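Local coordinates for dipicolinate synthase subunit A (Bacillus halodurans, PDB 3D4O), which probably works with a partner subunit to make dipicolinate, the spore-core compound of bacilli, as a predicted Rossmann-type oxidoreductase, at residues K30-G42 / V75-T87. Numbering follows the deposited sequence.
Sequences KISLVGFDQLDDG and VDTIFSNESIVLT
Gly35 presses its bare backbone against the 75-87 loop, and packing is tight here. Ile84 reaches over with its CD1 methyl, 3.5 Å from Gly35 CA, and the same methyl touches Val34 CG1 at 4.0 Å. A CB on residue 35 would run into Ile84 CD1. The carbonyl oxygen of the same glycine takes a 2.7 Å hydrogen bond from Thr77 OG1, which arrives tilted 28° out of the carbonyl plane. Thr77 OG1 lies anti to its own backbone nitrogen (chi1 178°), a setting that lets the one oxygen give to Gly35 O while accepting from Phe79 N in an ST turn. With an alanine at Thr77, Gly35 O would probably lose its donor and Phe79 N its acceptor, and the bend carrying Phe79 would be freer to shift. Beside this bond the Phe36 and Phe79 rings are roughly parallel, planes 22° apart, but offset so far that contact falls to Phe36 CE2 and Phe79 CD2, 3.3 Å apart; Ile21 and Leu18 of helix 15-26 touch Phe36 and Leu39 respectively. The fold is Rossmann-like: 30-34 is the second strand of a parallel sheet ordered 3-2-1-4-5-6, and the loop following strand 61-63 packs over the turn at its C-terminal end. That turn, type I from Phe36 to Leu39, sends Gln38 N to Phe79 O at 2.9 Å. Toward solvent the contact becomes polar. Ser80 OG donates to the syn lone pair of Asp37 OD2 at 2.8 Å and accepts from Glu82 N in a second ST turn, while a water bridges Asp37 OD1 and Asn81 N. Farther out it is looser: the extended Gln38 chain lies across the Phe79-Ser80 peptide, its OE1 still 3.6 Å from Asn81 ND2, with the two amide planes steeply inclined.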
ATOM      1  N   LYS C  30      10.478 -36.445   7.809  1.00 36.74           N
ATOM      2  CA  LYS C  30      11.684 -36.124   8.591  1.00 36.74           C
ATOM      3  C   LYS C  30      12.260 -34.866   7.967  1.00 36.02           C
ATOM      4  O   LYS C  30      12.485 -34.821   6.764  1.00 34.57           O
ATOM      5  CB  LYS C  30      12.712 -37.251   8.580  1.00 36.26           C
ATOM      6  CG  LYS C  30      13.989 -36.909   9.349  1.00 36.76           C
ATOM      7  CD  LYS C  30      15.007 -38.066   9.309  1.00 36.62           C
ATOM      8  CE  LYS C  30      16.345 -37.673   9.949  1.00 34.40           C
ATOM      9  NZ  LYS C  30      17.362 -38.729   9.816  1.00 38.71           N
ATOM     10  N   ILE C  31      12.485 -33.859   8.808  1.00 37.29           N
ATOM     11  CA  ILE C  31      12.936 -32.523   8.363  1.00 37.89           C
ATOM     12  C   ILE C  31      14.168 -31.939   9.037  1.00 37.95           C
ATOM     13  O   ILE C  31      14.144 -31.578  10.209  1.00 38.87           O
ATOM     14  CB  ILE C  31      11.822 -31.464   8.574  1.00 38.03           C
ATOM     15  CG1 ILE C  31      10.509 -31.907   7.916  1.00 38.81           C
ATOM     16  CG2 ILE C  31      12.291 -30.098   8.031  1.00 37.30           C
ATOM     17  CD1 ILE C  31       9.255 -31.153   8.411  1.00 37.97           C
ATOM     18  N   SER C  32      15.235 -31.832   8.256  1.00 37.52           N
ATOM     19  CA  SER C  32      16.466 -31.160   8.687  1.00 35.75           C
ATOM     20  C   SER C  32      16.307 -29.711   8.293  1.00 34.97           C
ATOM     21  O   SER C  32      16.095 -29.396   7.119  1.00 35.65           O
ATOM     22  CB  SER C  32      17.697 -31.769   8.030  1.00 36.61           C
ATOM     23  OG  SER C  32      17.925 -33.077   8.507  1.00 32.57           O
ATOM     24  N   LEU C  33      16.378 -28.825   9.278  1.00 34.57           N
ATOM     25  CA  LEU C  33      16.063 -27.393   9.058  1.00 35.97           C
ATOM     26  C   LEU C  33      17.243 -26.444   9.221  1.00 36.19           C
ATOM     27  O   LEU C  33      17.719 -26.176  10.328  1.00 36.02           O
ATOM     28  CB  LEU C  33      14.912 -26.979   9.988  1.00 35.14           C
ATOM     29  CG  LEU C  33      14.217 -25.648   9.758  1.00 37.30           C
ATOM     30  CD1 LEU C  33      13.524 -25.633   8.376  1.00 32.62           C
ATOM     31  CD2 LEU C  33      13.209 -25.378  10.932  1.00 34.51           C
ATOM     32  N   VAL C  34      17.673 -25.904   8.087  1.00 35.98           N
ATOM     33  CA  VAL C  34      18.847 -25.018   8.048  1.00 36.03           C
ATOM     34  C   VAL C  34      18.460 -23.570   7.803  1.00 36.14           C
ATOM     35  O   VAL C  34      17.682 -23.255   6.890  1.00 36.67           O
ATOM     36  CB  VAL C  34      19.865 -25.482   6.958  1.00 35.25           C
ATOM     37  CG1 VAL C  34      21.135 -24.657   7.005  1.00 34.37           C
ATOM     38  CG2 VAL C  34      20.178 -26.947   7.100  1.00 33.86           C
ATOM     39  N   GLY C  35      18.979 -22.700   8.668  1.00 35.83           N
ATOM     40  CA  GLY C  35      18.777 -21.249   8.543  1.00 36.30           C
ATOM     41  C   GLY C  35      17.661 -20.674   9.381  1.00 36.74           C
ATOM     42  O   GLY C  35      17.268 -19.512   9.217  1.00 37.07           O
ATOM     43  N   PHE C  36      17.183 -21.467  10.325  1.00 36.68           N
ATOM     44  CA  PHE C  36      16.061 -21.044  11.176  1.00 37.57           C
ATOM     45  C   PHE C  36      16.397 -20.995  12.666  1.00 38.85           C
ATOM     46  O   PHE C  36      15.563 -21.253  13.522  1.00 38.02           O
ATOM     47  CB  PHE C  36      14.872 -21.975  10.935  1.00 38.22           C
ATOM     48  CG  PHE C  36      14.288 -21.877   9.546  1.00 39.24           C
ATOM     49  CD1 PHE C  36      14.877 -22.547   8.473  1.00 38.58           C
ATOM     50  CD2 PHE C  36      13.144 -21.146   9.322  1.00 34.14           C
ATOM     51  CE1 PHE C  36      14.340 -22.472   7.201  1.00 37.70           C
ATOM     52  CE2 PHE C  36      12.598 -21.069   8.037  1.00 38.54           C
ATOM     53  CZ  PHE C  36      13.203 -21.739   6.978  1.00 36.60           C
ATOM     54  N   ASP C  37      17.633 -20.641  12.971  1.00 41.48           N
ATOM     55  CA  ASP C  37      18.066 -20.600  14.366  1.00 43.59           C
ATOM     56  C   ASP C  37      17.276 -19.583  15.176  1.00 45.98           C
ATOM     57  O   ASP C  37      17.081 -19.761  16.381  1.00 45.82           O
ATOM     58  CB  ASP C  37      19.576 -20.394  14.499  1.00 44.75           C
ATOM     59  CG  ASP C  37      20.083 -19.310  13.620  1.00 44.46           C
ATOM     60  OD1 ASP C  37      19.812 -18.138  13.910  1.00 55.62           O
ATOM     61  OD2 ASP C  37      20.754 -19.638  12.630  1.00 45.16           O
ATOM     62  N   GLN C  38      16.762 -18.556  14.503  1.00 48.07           N
ATOM     63  CA  GLN C  38      15.960 -17.531  15.197  1.00 50.04           C
ATOM     64  C   GLN C  38      14.523 -17.974  15.419  1.00 52.43           C
ATOM     65  O   GLN C  38      13.798 -17.373  16.194  1.00 53.94           O
ATOM     66  CB  GLN C  38      15.966 -16.209  14.446  1.00 49.03           C
ATOM     67  CG  GLN C  38      17.328 -15.565  14.427  1.00 49.62           C
ATOM     68  CD  GLN C  38      17.376 -14.327  13.557  1.00 50.15           C
ATOM     69  OE1 GLN C  38      18.437 -13.755  13.353  1.00 50.91           O
ATOM     70  NE2 GLN C  38      16.227 -13.916  13.030  1.00 52.13           N
ATOM     71  N   LEU C  39      14.130 -19.029  14.728  1.00 54.37           N
ATOM     72  CA  LEU C  39      12.772 -19.573  14.847  1.00 56.35           C
ATOM     73  C   LEU C  39      12.619 -20.227  16.213  1.00 57.86           C
ATOM     74  O   LEU C  39      13.139 -21.292  16.497  1.00 57.73           O
ATOM     75  CB  LEU C  39      12.458 -20.567  13.725  1.00 56.41           C
ATOM     76  CG  LEU C  39      11.033 -21.102  13.695  1.00 53.73           C
ATOM     77  CD1 LEU C  39      10.057 -19.937  13.545  1.00 51.97           C
ATOM     78  CD2 LEU C  39      10.861 -22.121  12.570  1.00 50.20           C
ATOM     79  N   ASP C  40      11.863 -19.556  17.050  1.00 60.18           N
ATOM     80  CA  ASP C  40      11.688 -19.986  18.439  1.00 62.11           C
ATOM     81  C   ASP C  40      10.928 -21.312  18.478  1.00 61.85           C
ATOM     82  O   ASP C  40      11.205 -22.187  19.290  1.00 61.79           O
ATOM     83  CB  ASP C  40      10.956 -18.891  19.228  1.00 62.86           C
ATOM     84  CG  ASP C  40      11.174 -18.997  20.702  1.00 67.05           C
ATOM     85  OD1 ASP C  40      11.798 -19.985  21.153  1.00 73.73           O
ATOM     86  OD2 ASP C  40      10.734 -18.069  21.413  1.00 70.76           O
ATOM     87  N   ASP C  41      10.030 -21.468  17.519  1.00 62.05           N
ATOM     88  CA  ASP C  41       9.160 -22.650  17.445  1.00 61.83           C
ATOM     89  C   ASP C  41       9.857 -23.939  17.127  1.00 59.35           C
ATOM     90  O   ASP C  41      10.905 -23.984  16.486  1.00 59.01           O
ATOM     91  CB  ASP C  41       8.046 -22.473  16.410  1.00 63.09           C
ATOM     92  CG  ASP C  41       7.090 -21.370  16.772  1.00 68.60           C
ATOM     93  OD1 ASP C  41       6.659 -21.326  17.952  1.00 75.22           O
ATOM     94  OD2 ASP C  41       6.775 -20.559  15.872  1.00 73.01           O
ATOM     95  N   GLY C  42       9.174 -24.976  17.595  1.00 56.88           N
ATOM     96  CA  GLY C  42       9.531 -26.382  17.422  1.00 54.84           C
ATOM     97  C   GLY C  42       8.428 -27.104  16.661  1.00 53.07           C
ATOM     98  O   GLY C  42       7.269 -26.680  16.642  1.00 53.80           O
ATOM     99  N   VAL C  75      22.109 -19.005   0.045  1.00 39.38           N
ATOM    100  CA  VAL C  75      20.658 -19.155   0.292  1.00 39.21           C
ATOM    101  C   VAL C  75      20.163 -18.131   1.293  1.00 39.61           C
ATOM    102  O   VAL C  75      20.650 -18.045   2.406  1.00 40.88           O
ATOM    103  CB  VAL C  75      20.314 -20.589   0.816  1.00 38.45           C
ATOM    104  CG1 VAL C  75      18.794 -20.800   0.911  1.00 34.24           C
ATOM    105  CG2 VAL C  75      20.974 -21.670  -0.058  1.00 36.26           C
ATOM    106  N   ASP C  76      19.188 -17.346   0.889  1.00 40.25           N
ATOM    107  CA  ASP C  76      18.619 -16.329   1.789  1.00 41.88           C
ATOM    108  C   ASP C  76      17.717 -16.928   2.840  1.00 41.06           C
ATOM    109  O   ASP C  76      17.026 -17.931   2.624  1.00 42.07           O
ATOM    110  CB  ASP C  76      17.860 -15.228   1.031  1.00 42.49           C
ATOM    111  CG  ASP C  76      18.802 -14.294   0.261  1.00 50.00           C
ATOM    112  OD1 ASP C  76      20.034 -14.286   0.545  1.00 54.48           O
ATOM    113  OD2 ASP C  76      18.303 -13.558  -0.627  1.00 60.70           O
ATOM    114  N   THR C  77      17.774 -16.272   3.985  1.00 39.96           N
ATOM    115  CA  THR C  77      16.942 -16.575   5.146  1.00 39.45           C
ATOM    116  C   THR C  77      16.767 -15.364   6.043  1.00 39.93           C
ATOM    117  O   THR C  77      17.734 -14.660   6.354  1.00 40.35           O
ATOM    118  CB  THR C  77      17.526 -17.699   6.017  1.00 40.41           C
ATOM    119  OG1 THR C  77      16.676 -17.878   7.147  1.00 34.09           O
ATOM    120  CG2 THR C  77      18.938 -17.355   6.496  1.00 35.23           C
ATOM    121  N   ILE C  78      15.525 -15.151   6.456  1.00 38.83           N
ATOM    122  CA  ILE C  78      15.193 -14.051   7.350  1.00 38.97           C
ATOM    123  C   ILE C  78      15.191 -14.554   8.805  1.00 38.50           C
ATOM    124  O   ILE C  78      14.847 -13.804   9.700  1.00 38.29           O
ATOM    125  CB  ILE C  78      13.793 -13.395   7.052  1.00 38.73           C
ATOM    126  CG1 ILE C  78      12.630 -14.337   7.411  1.00 39.21           C
ATOM    127  CG2 ILE C  78      13.696 -12.871   5.596  1.00 40.31           C
ATOM    128  CD1 ILE C  78      11.230 -13.709   7.230  1.00 34.24           C
ATOM    129  N   PHE C  79      15.527 -15.827   9.010  1.00 37.56           N
ATOM    130  CA  PHE C  79      15.490 -16.444  10.364  1.00 38.37           C
ATOM    131  C   PHE C  79      16.876 -16.768  10.898  1.00 38.98           C
ATOM    132  O   PHE C  79      17.051 -17.610  11.769  1.00 38.82           O
ATOM    133  CB  PHE C  79      14.654 -17.729  10.375  1.00 39.10           C
ATOM    134  CG  PHE C  79      13.222 -17.532   9.985  1.00 39.13           C
ATOM    135  CD1 PHE C  79      12.310 -17.067  10.895  1.00 41.57           C
ATOM    136  CD2 PHE C  79      12.793 -17.817   8.704  1.00 41.83           C
ATOM    137  CE1 PHE C  79      10.989 -16.865  10.538  1.00 42.46           C
ATOM    138  CE2 PHE C  79      11.476 -17.638   8.355  1.00 40.21           C
ATOM    139  CZ  PHE C  79      10.580 -17.153   9.263  1.00 40.67           C
ATOM    140  N   SER C  80      17.852 -16.091  10.322  1.00 40.86           N
ATOM    141  CA  SER C  80      19.271 -16.242  10.695  1.00 41.96           C
ATOM    142  C   SER C  80      20.141 -15.211  10.010  1.00 42.49           C
ATOM    143  O   SER C  80      19.862 -14.756   8.895  1.00 40.87           O
ATOM    144  CB  SER C  80      19.789 -17.629  10.315  1.00 42.40           C
ATOM    145  OG  SER C  80      21.191 -17.740  10.576  1.00 42.26           O
ATOM    146  N   ASN C  81      21.197 -14.855  10.717  1.00 43.99           N
ATOM    147  CA  ASN C  81      22.175 -13.886  10.240  1.00 45.08           C
ATOM    148  C   ASN C  81      23.353 -14.637   9.656  1.00 46.10           C
ATOM    149  O   ASN C  81      24.305 -14.039   9.155  1.00 47.60           O
ATOM    150  CB  ASN C  81      22.643 -12.984  11.377  1.00 45.65           C
ATOM    151  CG  ASN C  81      21.602 -11.955  11.771  1.00 47.58           C
ATOM    152  OD1 ASN C  81      20.973 -11.335  10.916  1.00 44.02           O
ATOM    153  ND2 ASN C  81      21.436 -11.748  13.074  1.00 46.89           N
ATOM    154  N   GLU C  82      23.262 -15.960   9.730  1.00 45.74           N
ATOM    155  CA  GLU C  82      24.320 -16.858   9.236  1.00 45.83           C
ATOM    156  C   GLU C  82      24.248 -17.072   7.733  1.00 46.21           C
ATOM    157  O   GLU C  82      23.175 -17.177   7.134  1.00 46.28           O
ATOM    158  CB  GLU C  82      24.299 -18.214   9.960  1.00 45.19           C
ATOM    159  N   SER C  83      25.442 -17.131   7.158  1.00 46.49           N
ATOM    160  CA  SER C  83      25.660 -17.355   5.724  1.00 46.76           C
ATOM    161  C   SER C  83      25.486 -18.820   5.421  1.00 45.75           C
ATOM    162  O   SER C  83      26.023 -19.670   6.123  1.00 45.66           O
ATOM    163  CB  SER C  83      27.084 -16.946   5.312  1.00 47.51           C
ATOM    164  OG  SER C  83      27.366 -15.615   5.709  1.00 50.98           O
ATOM    165  N   ILE C  84      24.739 -19.098   4.360  1.00 44.47           N
ATOM    166  CA  ILE C  84      24.450 -20.478   3.937  1.00 43.16           C
ATOM    167  C   ILE C  84      24.730 -20.664   2.455  1.00 41.75           C
ATOM    168  O   ILE C  84      24.087 -20.074   1.609  1.00 41.38           O
ATOM    169  CB  ILE C  84      22.976 -20.836   4.266  1.00 42.86           C
ATOM    170  CG1 ILE C  84      22.721 -20.670   5.760  1.00 44.81           C
ATOM    171  CG2 ILE C  84      22.633 -22.256   3.861  1.00 40.37           C
ATOM    172  CD1 ILE C  84      21.262 -20.727   6.116  1.00 48.86           C
ATOM    173  N   VAL C  85      25.738 -21.465   2.154  1.00 42.05           N
ATOM    174  CA  VAL C  85      26.100 -21.726   0.764  1.00 41.14           C
ATOM    175  C   VAL C  85      25.909 -23.181   0.424  1.00 40.58           C
ATOM    176  O   VAL C  85      26.423 -24.071   1.098  1.00 41.31           O
ATOM    177  CB  VAL C  85      27.551 -21.287   0.417  1.00 40.99           C
ATOM    178  CG1 VAL C  85      27.850 -21.608  -1.032  1.00 38.23           C
ATOM    179  CG2 VAL C  85      27.741 -19.796   0.666  1.00 38.63           C
ATOM    180  N   LEU C  86      25.132 -23.397  -0.627  1.00 40.12           N
ATOM    181  CA  LEU C  86      24.843 -24.734  -1.130  1.00 40.47           C
ATOM    182  C   LEU C  86      25.832 -25.073  -2.230  1.00 41.23           C
ATOM    183  O   LEU C  86      25.824 -24.474  -3.298  1.00 41.32           O
ATOM    184  CB  LEU C  86      23.411 -24.821  -1.666  1.00 40.40           C
ATOM    185  CG  LEU C  86      22.970 -26.221  -2.099  1.00 39.40           C
ATOM    186  CD1 LEU C  86      23.049 -27.214  -0.944  1.00 43.01           C
ATOM    187  CD2 LEU C  86      21.579 -26.181  -2.650  1.00 42.01           C
ATOM    188  N   THR C  87      26.677 -26.049  -1.952  1.00 41.91           N
ATOM    189  CA  THR C  87      27.715 -26.451  -2.894  1.00 42.73           C
ATOM    190  C   THR C  87      27.367 -27.685  -3.704  1.00 44.31           C
ATOM    191  O   THR C  87      26.359 -28.350  -3.487  1.00 45.40           O
ATOM    192  CB  THR C  87      29.022 -26.770  -2.170  1.00 42.28           C
ATOM    193  OG1 THR C  87      28.791 -27.823  -1.242  1.00 42.73           O
ATOM    194  CG2 THR C  87      29.553 -25.566  -1.430  1.00 41.62           C
TER
HETATM  195  O   HOH W   1      21.624 -15.712  13.546  1.00 50.38           O